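Local coordinates for YueI protein (Bacillus subtilis, PDB 2OHW) that is of unknown function but belongs to the DUF1694 family and folds as a compact single-chain domain of helices packed around a mixed four-stranded sheet, at residues E20-E25 against G31-R36; Q13-P18 against D124-S129; N70-Y75 against Q99-L104; S80-A85 against V90-V95. One frame throughout, in Å; residues are numbered along the deposited sequence.

Contact 1 (E20-E25 against G31-R36); sequences ETKPDE and GSLRER
The N-capped first turn of helix 22-28 packs here against the loop that leads on to strand 37-42, with Glu25 and Lys22 reaching across to Leu33 and Arg34. Its polar centre is the Glu25 carboxylate. Arg34 N donates to Glu25 OE1 at 2.8 Å with an N-H...O angle of 158°, and it meets the oxygen from above the carboxylate plane, 53° out of it. The same OE1 takes a second proton from a water at 2.6 Å, and this water accepts from Glu35 N at 2.9 Å, so OE1 holds Arg34 N directly and Glu35 N through the water at the start of the 3-10 segment 34-36. Glu25 OE2 is held separately by Leu19 N, which fixes the rotation of the buried carboxylate. Beside it the Arg34 chain turns away: CB lies 3.4 Å from Glu25 OE1, while NE bonds to Met15 O and NH1 to Arg116 O, so the guanidinium does not pair with Glu25. At its start the helix carries an N-cap, Thr21 OG1 accepting from Asp24 N at 3.2 Å. The apolar part lies on the more exposed flank. Lys22, bent at chi2 (59°), crosses Leu33 at about a right angle, and its CG presses on Leu33 CD2 at a tight 3.5 Å.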
# COMPACT_ATOMS: atom_id res chain seq x y z
N GLU A 20 -7.07 -15.39 -4.73
CA GLU A 20 -7.51 -16.41 -5.69
C GLU A 20 -7.19 -16.08 -7.15
O GLU A 20 -6.82 -16.97 -7.92
CB GLU A 20 -9.00 -16.76 -5.52
CG GLU A 20 -9.90 -15.64 -4.98
CD GLU A 20 -11.38 -15.89 -5.25
OE1 GLU A 20 -12.08 -16.36 -4.33
OE2 GLU A 20 -11.84 -15.63 -6.37
N THR A 21 -7.34 -14.81 -7.53
CA THR A 21 -7.07 -14.38 -8.90
C THR A 21 -6.14 -13.17 -8.96
O THR A 21 -6.05 -12.41 -8.00
CB THR A 21 -8.37 -14.05 -9.66
OG1 THR A 21 -8.99 -12.89 -9.08
CG2 THR A 21 -9.36 -15.21 -9.64
N LYS A 22 -5.47 -12.99 -10.09
CA LYS A 22 -4.69 -11.78 -10.35
C LYS A 22 -5.51 -10.47 -10.31
O LYS A 22 -5.09 -9.50 -9.67
CB LYS A 22 -3.89 -11.92 -11.66
CG LYS A 22 -2.51 -12.55 -11.49
CD LYS A 22 -2.53 -13.96 -10.90
CE LYS A 22 -1.13 -14.56 -10.83
NZ LYS A 22 -0.23 -13.81 -9.91
N PRO A 23 -6.68 -10.44 -10.98
CA PRO A 23 -7.53 -9.24 -10.89
C PRO A 23 -7.90 -8.87 -9.44
O PRO A 23 -7.95 -7.69 -9.11
CB PRO A 23 -8.78 -9.61 -11.69
CG PRO A 23 -8.34 -10.69 -12.61
CD PRO A 23 -7.28 -11.45 -11.88
N ASP A 24 -8.17 -9.87 -8.60
CA ASP A 24 -8.48 -9.62 -7.20
C ASP A 24 -7.34 -8.82 -6.56
O ASP A 24 -7.58 -7.83 -5.85
CB ASP A 24 -8.63 -10.93 -6.42
CG ASP A 24 -9.97 -11.61 -6.64
OD1 ASP A 24 -10.96 -10.92 -7.01
OD2 ASP A 24 -10.04 -12.84 -6.42
N GLU A 25 -6.11 -9.26 -6.81
CA GLU A 25 -4.95 -8.61 -6.23
C GLU A 25 -4.80 -7.19 -6.75
O GLU A 25 -4.56 -6.27 -5.97
CB GLU A 25 -3.68 -9.42 -6.52
CG GLU A 25 -3.68 -10.78 -5.83
CD GLU A 25 -2.48 -11.64 -6.16
OE1 GLU A 25 -1.56 -11.15 -6.86
OE2 GLU A 25 -2.43 -12.81 -5.71
N GLY A 31 -3.55 -1.71 -8.39
CA GLY A 31 -3.10 -2.15 -9.71
C GLY A 31 -1.95 -3.14 -9.69
O GLY A 31 -1.66 -3.75 -10.72
N SER A 32 -1.29 -3.30 -8.54
CA SER A 32 -0.15 -4.22 -8.42
C SER A 32 -0.57 -5.64 -8.09
O SER A 32 -1.61 -5.88 -7.46
CB SER A 32 0.82 -3.72 -7.35
OG SER A 32 1.94 -4.60 -7.24
N LEU A 33 0.25 -6.61 -8.51
CA LEU A 33 0.08 -7.99 -8.06
C LEU A 33 0.66 -8.15 -6.65
O LEU A 33 1.63 -7.47 -6.28
CB LEU A 33 0.78 -8.97 -9.02
CG LEU A 33 0.19 -9.14 -10.43
CD1 LEU A 33 0.95 -10.19 -11.23
CD2 LEU A 33 -1.29 -9.49 -10.36
N ARG A 34 0.10 -9.07 -5.87
CA ARG A 34 0.60 -9.27 -4.51
C ARG A 34 2.10 -9.59 -4.48
O ARG A 34 2.83 -9.17 -3.57
CB ARG A 34 -0.19 -10.37 -3.81
CG ARG A 34 0.33 -10.77 -2.45
CD ARG A 34 0.20 -9.63 -1.43
NE ARG A 34 0.65 -10.06 -0.11
CZ ARG A 34 1.92 -10.19 0.24
NH1 ARG A 34 2.24 -10.58 1.47
NH2 ARG A 34 2.89 -9.94 -0.65
N GLU A 35 2.58 -10.34 -5.48
CA GLU A 35 3.98 -10.74 -5.50
C GLU A 35 4.94 -9.56 -5.63
O GLU A 35 6.13 -9.71 -5.36
CB GLU A 35 4.25 -11.76 -6.63
CG GLU A 35 4.14 -11.20 -8.02
CD GLU A 35 4.32 -12.26 -9.10
OE1 GLU A 35 4.24 -13.46 -8.78
OE2 GLU A 35 4.53 -11.88 -10.27
N ARG A 36 4.43 -8.40 -6.06
CA ARG A 36 5.28 -7.22 -6.23
C ARG A 36 5.21 -6.23 -5.06
O ARG A 36 5.96 -5.25 -5.00
CB ARG A 36 4.95 -6.55 -7.57
CG ARG A 36 5.12 -7.51 -8.80
CD ARG A 36 5.66 -6.79 -10.01
NE ARG A 36 5.61 -7.51 -11.30
CZ ARG A 36 5.71 -8.82 -11.52
NH1 ARG A 36 5.88 -9.70 -10.54
NH2 ARG A 36 5.64 -9.27 -12.78
O HOH W 1 0.87 -12.11 -7.05

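Contact 2 (Q13-P18 against D124-S129); sequences QGMYGP and DIYNRS
Tyr126, on the C-terminal helix 124-129, points its hydroxyl at Gly14 and Met15, just where helix 5-12 ends in a Schellman motif. Gly14 is the residue that leaves the helix there, with a positive phi of 101°. The packed part is small, 111 Å² summed over both sides, but the three touching residues are all buried. Tyr126 CG stands anti to the backbone N (chi1 -173°), which carries the ring out from the helix toward the N-terminal loop. Its OH lies 3.7 Å from Gly14 CA and 3.5 Å from Met15 CE. The methyl group sits at the ring edge, near the ring plane, and is 4.3 Å from Tyr126 CE1, a bend at chi3 (-69°) having swung it to that side. No hydrogen bond joins the two segments; the hydroxyl bonds instead to Leu11 O, in the last turn of helix 5-12. Tyr120 meets the Tyr126 ring as well, and Thr42 and Gln45 touch the Tyr126 side chain. The outer side is looser: Asp124 and Arg128 are exposed and touch nothing of segment 13-18. These two charged residues pair along their own helix, one turn apart, where Asp124 CB lies over one face of the Arg128 guanidinium and Arg128 NH2 meets Asp124 OD2 in a salt bridge of 2.9 Å.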
# COMPACT_ATOMS: atom_id res chain seq x y z
N GLN A 13 -5.81 -10.06 8.97
CA GLN A 13 -4.59 -10.76 9.36
C GLN A 13 -3.31 -10.26 8.72
O GLN A 13 -2.25 -10.80 8.96
CB GLN A 13 -4.74 -12.26 9.15
CG GLN A 13 -5.81 -12.85 10.04
CD GLN A 13 -5.69 -14.34 10.15
OE1 GLN A 13 -5.20 -15.01 9.24
NE2 GLN A 13 -6.18 -14.87 11.27
N GLY A 14 -3.40 -9.22 7.90
CA GLY A 14 -2.20 -8.55 7.39
C GLY A 14 -1.77 -8.88 5.98
O GLY A 14 -0.65 -8.55 5.58
N MET A 15 -2.64 -9.54 5.22
CA MET A 15 -2.45 -9.72 3.77
C MET A 15 -1.28 -10.65 3.45
O MET A 15 -0.48 -10.38 2.55
CB MET A 15 -2.33 -8.35 3.05
CG MET A 15 -3.55 -7.40 3.26
SD MET A 15 -3.30 -5.69 2.61
CE MET A 15 -2.07 -5.10 3.77
N TYR A 16 -1.21 -11.75 4.20
CA TYR A 16 -0.25 -12.80 3.94
C TYR A 16 -0.66 -13.70 2.77
O TYR A 16 -1.75 -14.29 2.76
CB TYR A 16 -0.08 -13.68 5.18
CG TYR A 16 0.70 -13.01 6.27
CD1 TYR A 16 2.09 -13.07 6.30
CD2 TYR A 16 0.04 -12.33 7.30
CE1 TYR A 16 2.82 -12.45 7.31
CE2 TYR A 16 0.75 -11.71 8.30
CZ TYR A 16 2.14 -11.78 8.30
OH TYR A 16 2.84 -11.18 9.32
N GLY A 17 0.22 -13.80 1.79
CA GLY A 17 0.02 -14.71 0.67
C GLY A 17 -0.83 -14.20 -0.48
O GLY A 17 -1.31 -13.06 -0.45
N PRO A 18 -1.05 -15.04 -1.50
CA PRO A 18 -1.77 -14.58 -2.68
C PRO A 18 -3.29 -14.61 -2.49
O PRO A 18 -3.79 -15.24 -1.55
CB PRO A 18 -1.37 -15.61 -3.74
CG PRO A 18 -1.19 -16.88 -2.96
CD PRO A 18 -0.66 -16.46 -1.60
N ASP A 124 -2.61 -0.18 16.16
CA ASP A 124 -4.04 0.01 16.44
C ASP A 124 -4.82 0.66 15.29
O ASP A 124 -6.00 0.35 15.08
CB ASP A 124 -4.25 0.80 17.74
CG ASP A 124 -3.67 2.21 17.68
OD1 ASP A 124 -2.83 2.51 16.80
OD2 ASP A 124 -4.07 3.04 18.54
N ILE A 125 -4.18 1.56 14.55
CA ILE A 125 -4.83 2.17 13.40
C ILE A 125 -5.12 1.14 12.30
O ILE A 125 -6.20 1.15 11.70
CB ILE A 125 -4.01 3.35 12.83
CG1 ILE A 125 -3.77 4.39 13.93
CG2 ILE A 125 -4.75 3.99 11.66
CD1 ILE A 125 -2.96 5.59 13.49
N TYR A 126 -4.18 0.23 12.05
CA TYR A 126 -4.44 -0.84 11.08
C TYR A 126 -5.68 -1.63 11.46
O TYR A 126 -6.58 -1.83 10.64
CB TYR A 126 -3.26 -1.81 10.97
CG TYR A 126 -3.45 -2.80 9.85
CD1 TYR A 126 -3.06 -2.49 8.56
CD2 TYR A 126 -4.05 -4.05 10.08
CE1 TYR A 126 -3.24 -3.37 7.50
CE2 TYR A 126 -4.24 -4.94 9.03
CZ TYR A 126 -3.83 -4.60 7.75
OH TYR A 126 -4.01 -5.45 6.69
N ASN A 127 -5.71 -2.06 12.72
CA ASN A 127 -6.78 -2.93 13.20
C ASN A 127 -8.13 -2.24 13.12
O ASN A 127 -9.13 -2.88 12.84
CB ASN A 127 -6.50 -3.36 14.64
CG ASN A 127 -5.28 -4.25 14.75
OD1 ASN A 127 -4.90 -4.94 13.79
ND2 ASN A 127 -4.66 -4.26 15.92
N ARG A 128 -8.15 -0.93 13.32
CA ARG A 128 -9.41 -0.19 13.36
C ARG A 128 -9.86 0.25 11.97
O ARG A 128 -11.05 0.44 11.72
CB ARG A 128 -9.32 1.00 14.31
CG ARG A 128 -9.04 0.62 15.76
CD ARG A 128 -9.39 1.73 16.73
NE ARG A 128 -8.51 1.74 17.90
CZ ARG A 128 -7.66 2.71 18.20
NH1 ARG A 128 -7.58 3.79 17.42
NH2 ARG A 128 -6.89 2.62 19.28
N SER A 129 -8.91 0.41 11.05
CA SER A 129 -9.21 0.97 9.74
C SER A 129 -9.32 -0.01 8.58
O SER A 129 -9.94 0.30 7.57
CB SER A 129 -8.15 2.03 9.39
OG SER A 129 -6.88 1.42 9.20

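Contact 3 (N70-Y75 against Q99-L104); sequences NGELQY and QFHTPL
Direct hydrogen bonding is concentrated on Asn70, whose amide reaches from the end of strand 65-70 to the start of strand 104-110. Asn70 ND2 donates to Leu104 O at 2.9 Å with an N-H...O angle of 172°; the oxygen lies in the Asn70 amide plane, while the donor is tilted modestly from the Leu104 carbonyl plane. With CG anti to the backbone N (chi1 -170°), the amide is directed across the gap. Its other end is used too, since Asn70 OD1 accepts from Glu72 N at 2.9 Å, and bonds at both ends fix the rotation of the amide.

One water extends this polar set. It accepts from Asn70 ND2 at 2.9 Å and from Thr102 N at 3.1 Å, so the two N-H groups of the amide are divided between Leu104 O and the water.

Van der Waals contacts are fewer. Thr102 CG2 comes to 3.5 Å from Asn70 ND2, the two side chains sliding past each other in opposite directions, while Thr102 OG1 accepts from Leu104 N and is also hydrogen-bonded to Leu28 O, to which it can only be the donor. On the solvent-exposed side, Glu72 crosses His101 with its CD over one face of the imidazole. Glu72 OE1 is 3.5 Å from His101 CE1, and the carboxylate and ring planes stand 52° apart.

The arrangement joins two turns closed by side-chain acceptors: an Asx turn at Asn70, superposed on the type I beta turn from Asn70 to Leu73, and an ST turn from Thr102 to Leu104, both at the ends of neighbouring antiparallel strands of the mixed sheet.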
# COMPACT_ATOMS: atom_id res chain seq x y z
N ASN A 70 -3.62 6.06 -3.51
CA ASN A 70 -5.04 6.01 -3.78
C ASN A 70 -5.59 7.42 -4.02
O ASN A 70 -5.60 8.24 -3.10
CB ASN A 70 -5.74 5.39 -2.56
CG ASN A 70 -7.18 5.08 -2.81
OD1 ASN A 70 -7.85 5.77 -3.58
ND2 ASN A 70 -7.67 4.04 -2.15
N GLY A 71 -6.08 7.68 -5.23
CA GLY A 71 -6.62 8.98 -5.62
C GLY A 71 -7.86 9.42 -4.86
O GLY A 71 -8.28 10.58 -4.99
N GLU A 72 -8.46 8.53 -4.07
CA GLU A 72 -9.58 8.96 -3.22
C GLU A 72 -9.13 9.91 -2.11
O GLU A 72 -9.94 10.66 -1.55
CB GLU A 72 -10.29 7.77 -2.58
CG GLU A 72 -10.77 6.77 -3.60
CD GLU A 72 -12.24 6.51 -3.52
OE1 GLU A 72 -12.83 6.64 -2.43
OE2 GLU A 72 -12.81 6.16 -4.57
N LEU A 73 -7.84 9.83 -1.77
CA LEU A 73 -7.23 10.67 -0.74
C LEU A 73 -6.97 12.07 -1.28
O LEU A 73 -6.67 12.24 -2.46
CB LEU A 73 -5.90 10.06 -0.29
CG LEU A 73 -6.00 8.73 0.46
CD1 LEU A 73 -4.59 8.15 0.60
CD2 LEU A 73 -6.62 8.96 1.82
N GLN A 74 -7.10 13.07 -0.41
CA GLN A 74 -6.71 14.43 -0.73
C GLN A 74 -5.20 14.60 -0.58
O GLN A 74 -4.57 13.94 0.25
CB GLN A 74 -7.45 15.40 0.19
CG GLN A 74 -8.95 15.38 -0.05
CD GLN A 74 -9.71 16.38 0.80
OE1 GLN A 74 -9.12 17.23 1.45
NE2 GLN A 74 -11.03 16.26 0.79
N TYR A 75 -4.64 15.52 -1.38
CA TYR A 75 -3.19 15.78 -1.40
C TYR A 75 -2.55 15.91 -0.05
O TYR A 75 -1.51 15.30 0.19
CB TYR A 75 -2.88 17.02 -2.24
CG TYR A 75 -1.39 17.23 -2.47
CD1 TYR A 75 -0.69 16.44 -3.38
CD2 TYR A 75 -0.69 18.22 -1.79
CE1 TYR A 75 0.67 16.63 -3.60
CE2 TYR A 75 0.67 18.41 -1.99
CZ TYR A 75 1.34 17.61 -2.90
OH TYR A 75 2.69 17.79 -3.11
N GLN A 99 -12.26 0.68 -9.96
CA GLN A 99 -13.51 -0.04 -10.13
C GLN A 99 -14.04 -0.48 -8.79
O GLN A 99 -15.25 -0.58 -8.60
CB GLN A 99 -13.28 -1.30 -10.93
CG GLN A 99 -12.94 -1.08 -12.36
CD GLN A 99 -12.40 -2.34 -13.01
OE1 GLN A 99 -11.20 -2.44 -13.28
NE2 GLN A 99 -13.27 -3.31 -13.23
N PHE A 100 -13.10 -0.77 -7.88
CA PHE A 100 -13.36 -1.34 -6.55
C PHE A 100 -12.85 -0.36 -5.50
O PHE A 100 -11.77 0.21 -5.64
CB PHE A 100 -12.63 -2.69 -6.44
CG PHE A 100 -12.61 -3.29 -5.05
CD1 PHE A 100 -13.78 -3.77 -4.46
CD2 PHE A 100 -11.40 -3.44 -4.36
CE1 PHE A 100 -13.76 -4.35 -3.19
CE2 PHE A 100 -11.37 -4.02 -3.09
CZ PHE A 100 -12.55 -4.48 -2.50
N HIS A 101 -13.66 -0.16 -4.46
CA HIS A 101 -13.21 0.62 -3.32
C HIS A 101 -12.18 -0.27 -2.65
O HIS A 101 -12.46 -1.43 -2.37
CB HIS A 101 -14.38 0.92 -2.38
CG HIS A 101 -14.23 2.20 -1.62
ND1 HIS A 101 -13.03 2.64 -1.10
CD2 HIS A 101 -15.15 3.14 -1.27
CE1 HIS A 101 -13.21 3.79 -0.48
NE2 HIS A 101 -14.49 4.12 -0.57
N THR A 102 -10.97 0.24 -2.48
CA THR A 102 -9.96 -0.50 -1.74
C THR A 102 -9.67 0.26 -0.46
O THR A 102 -9.65 1.48 -0.46
CB THR A 102 -8.65 -0.68 -2.55
OG1 THR A 102 -7.67 -1.28 -1.69
CG2 THR A 102 -8.07 0.66 -3.04
N PRO A 103 -9.42 -0.46 0.64
CA PRO A 103 -9.09 0.22 1.89
C PRO A 103 -7.63 0.68 1.94
O PRO A 103 -7.23 1.32 2.90
CB PRO A 103 -9.29 -0.88 2.94
CG PRO A 103 -8.95 -2.14 2.21
CD PRO A 103 -9.45 -1.93 0.81
N LEU A 104 -6.84 0.32 0.93
CA LEU A 104 -5.41 0.68 0.92
C LEU A 104 -5.21 2.11 0.43
O LEU A 104 -5.81 2.50 -0.59
CB LEU A 104 -4.58 -0.33 0.11
CG LEU A 104 -4.69 -1.75 0.70
CD1 LEU A 104 -3.77 -2.68 -0.03
CD2 LEU A 104 -4.40 -1.78 2.20
O HOH W 2 -10.49 3.30 -2.42

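Contact 4 (S80-A85 against V90-V95); sequences SYIQMA and VPFKIV
Ile82 slants across one face of the Phe92 ring, and its branches can be followed outward from CB. At CB the side chain divides: CG2, anti to the backbone N, runs to the ring rim and touches Phe92 CE2 at 3.7 Å, whereas CG1 passes 4.1 Å from Phe92 CG. The tip, CD1, goes over the face. It stands 3.9 Å from the ring centroid and 17° off the normal, a CH-pi contact, with Phe92 CE1 its nearest ring atom at 3.8 Å. The ring is brought under Ile82 by a Phe92 chi1 of 69°, which places CG between the backbone N and the carbonyl carbon. These residues belong to the beta-alpha-beta unit of strand 65-70, helix 75-87 and strand 92-95, and the contact packs the helix on the last strand, which pairs in parallel with the first; Ile82 also touches Ile69 on that first strand. Nearer the connection the chain closes more tightly. Val90 N donates to Ala85 O at 2.9 Å and 165°, from above the carbonyl plane. Beside this bond Ala85 CB meets Val90 CB at 3.9 Å and lies 3.4 Å from Val90 O.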
# COMPACT_ATOMS: atom_id res chain seq x y z
N SER A 80 3.33 14.00 2.40
CA SER A 80 4.55 13.65 3.13
C SER A 80 5.25 12.45 2.50
O SER A 80 6.48 12.38 2.49
CB SER A 80 4.22 13.34 4.59
OG SER A 80 3.78 14.50 5.26
N TYR A 81 4.46 11.50 2.00
CA TYR A 81 5.02 10.29 1.40
C TYR A 81 5.66 10.58 0.06
O TYR A 81 6.63 9.93 -0.32
CB TYR A 81 3.95 9.20 1.29
CG TYR A 81 3.52 8.73 2.67
CD1 TYR A 81 4.30 7.83 3.39
CD2 TYR A 81 2.36 9.24 3.27
CE1 TYR A 81 3.93 7.44 4.68
CE2 TYR A 81 1.98 8.85 4.55
CZ TYR A 81 2.77 7.94 5.24
OH TYR A 81 2.36 7.58 6.52
N ILE A 82 5.14 11.59 -0.64
CA ILE A 82 5.74 12.01 -1.91
C ILE A 82 7.11 12.63 -1.65
O ILE A 82 8.06 12.38 -2.41
CB ILE A 82 4.81 13.01 -2.65
CG1 ILE A 82 3.61 12.25 -3.23
CG2 ILE A 82 5.61 13.80 -3.73
CD1 ILE A 82 2.57 13.13 -3.96
N GLN A 83 7.22 13.40 -0.57
CA GLN A 83 8.50 14.00 -0.17
C GLN A 83 9.52 12.90 0.11
O GLN A 83 10.68 13.00 -0.32
CB GLN A 83 8.35 14.88 1.08
CG GLN A 83 7.33 16.03 0.94
CD GLN A 83 7.84 17.18 0.11
OE1 GLN A 83 8.97 17.63 0.28
NE2 GLN A 83 7.01 17.67 -0.80
N MET A 84 9.08 11.86 0.83
CA MET A 84 9.95 10.73 1.16
C MET A 84 10.39 10.02 -0.12
O MET A 84 11.58 9.70 -0.28
CB MET A 84 9.23 9.71 2.05
CG MET A 84 8.82 10.17 3.44
SD MET A 84 7.92 8.83 4.34
CE MET A 84 7.50 7.70 3.04
N ALA A 85 9.44 9.78 -1.03
CA ALA A 85 9.75 9.09 -2.29
C ALA A 85 10.79 9.89 -3.09
O ALA A 85 11.80 9.34 -3.52
CB ALA A 85 8.46 8.85 -3.12
N VAL A 90 12.43 7.75 -5.86
CA VAL A 90 11.33 6.84 -6.15
C VAL A 90 10.19 7.60 -6.82
O VAL A 90 9.70 8.59 -6.27
CB VAL A 90 10.79 6.18 -4.85
CG1 VAL A 90 9.54 5.32 -5.12
CG2 VAL A 90 11.87 5.33 -4.20
N PRO A 91 9.76 7.13 -8.00
CA PRO A 91 8.64 7.79 -8.67
C PRO A 91 7.33 7.49 -7.95
O PRO A 91 7.23 6.50 -7.23
CB PRO A 91 8.65 7.16 -10.06
CG PRO A 91 9.23 5.83 -9.86
CD PRO A 91 10.27 5.99 -8.78
N PHE A 92 6.34 8.35 -8.14
CA PHE A 92 5.01 8.07 -7.62
C PHE A 92 3.95 8.15 -8.70
O PHE A 92 4.12 8.82 -9.73
CB PHE A 92 4.67 9.01 -6.46
CG PHE A 92 4.48 10.45 -6.86
CD1 PHE A 92 3.22 10.91 -7.21
CD2 PHE A 92 5.54 11.35 -6.85
CE1 PHE A 92 3.01 12.24 -7.58
CE2 PHE A 92 5.34 12.70 -7.22
CZ PHE A 92 4.09 13.13 -7.57
N LYS A 93 2.83 7.49 -8.42
CA LYS A 93 1.68 7.50 -9.32
C LYS A 93 0.43 7.65 -8.47
O LYS A 93 0.26 6.93 -7.49
CB LYS A 93 1.60 6.19 -10.13
CG LYS A 93 2.79 5.96 -11.07
CD LYS A 93 2.53 4.82 -12.08
CE LYS A 93 3.75 4.60 -12.98
NZ LYS A 93 3.67 3.35 -13.80
N ILE A 94 -0.43 8.58 -8.83
CA ILE A 94 -1.74 8.67 -8.20
C ILE A 94 -2.72 7.82 -9.01
O ILE A 94 -2.97 8.07 -10.20
CB ILE A 94 -2.21 10.14 -8.04
CG1 ILE A 94 -1.26 10.91 -7.10
CG2 ILE A 94 -3.62 10.18 -7.50
CD1 ILE A 94 -1.21 12.40 -7.34
N VAL A 95 -3.22 6.76 -8.38
CA VAL A 95 -4.08 5.79 -9.04
C VAL A 95 -5.53 6.27 -8.98
O VAL A 95 -6.10 6.39 -7.89
CB VAL A 95 -3.87 4.37 -8.43
CG1 VAL A 95 -4.77 3.34 -9.11
CG2 VAL A 95 -2.42 3.98 -8.53

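From the N terminus, the chain leaves helix 5-12 through segment 13-18, opening the wide loop that contact 2 closes only at the C-terminal helix. The other three contacts are nested inside it. Contact 1 closes first, a short excursion through helix 22-28, and touches contact 2 through Arg34, and Glu25 packs on Pro18. Contact 3 then spans from the end of strand 65-70 to the start of strand 104-110, enclosing contact 4, which folds helix 75-87 onto strand 92-95. Contacts 3 and 4 meet through Gly71 N and Val95 O; contact 2 reaches contact 3 through Met15 and Leu104. No pair of loops crosses.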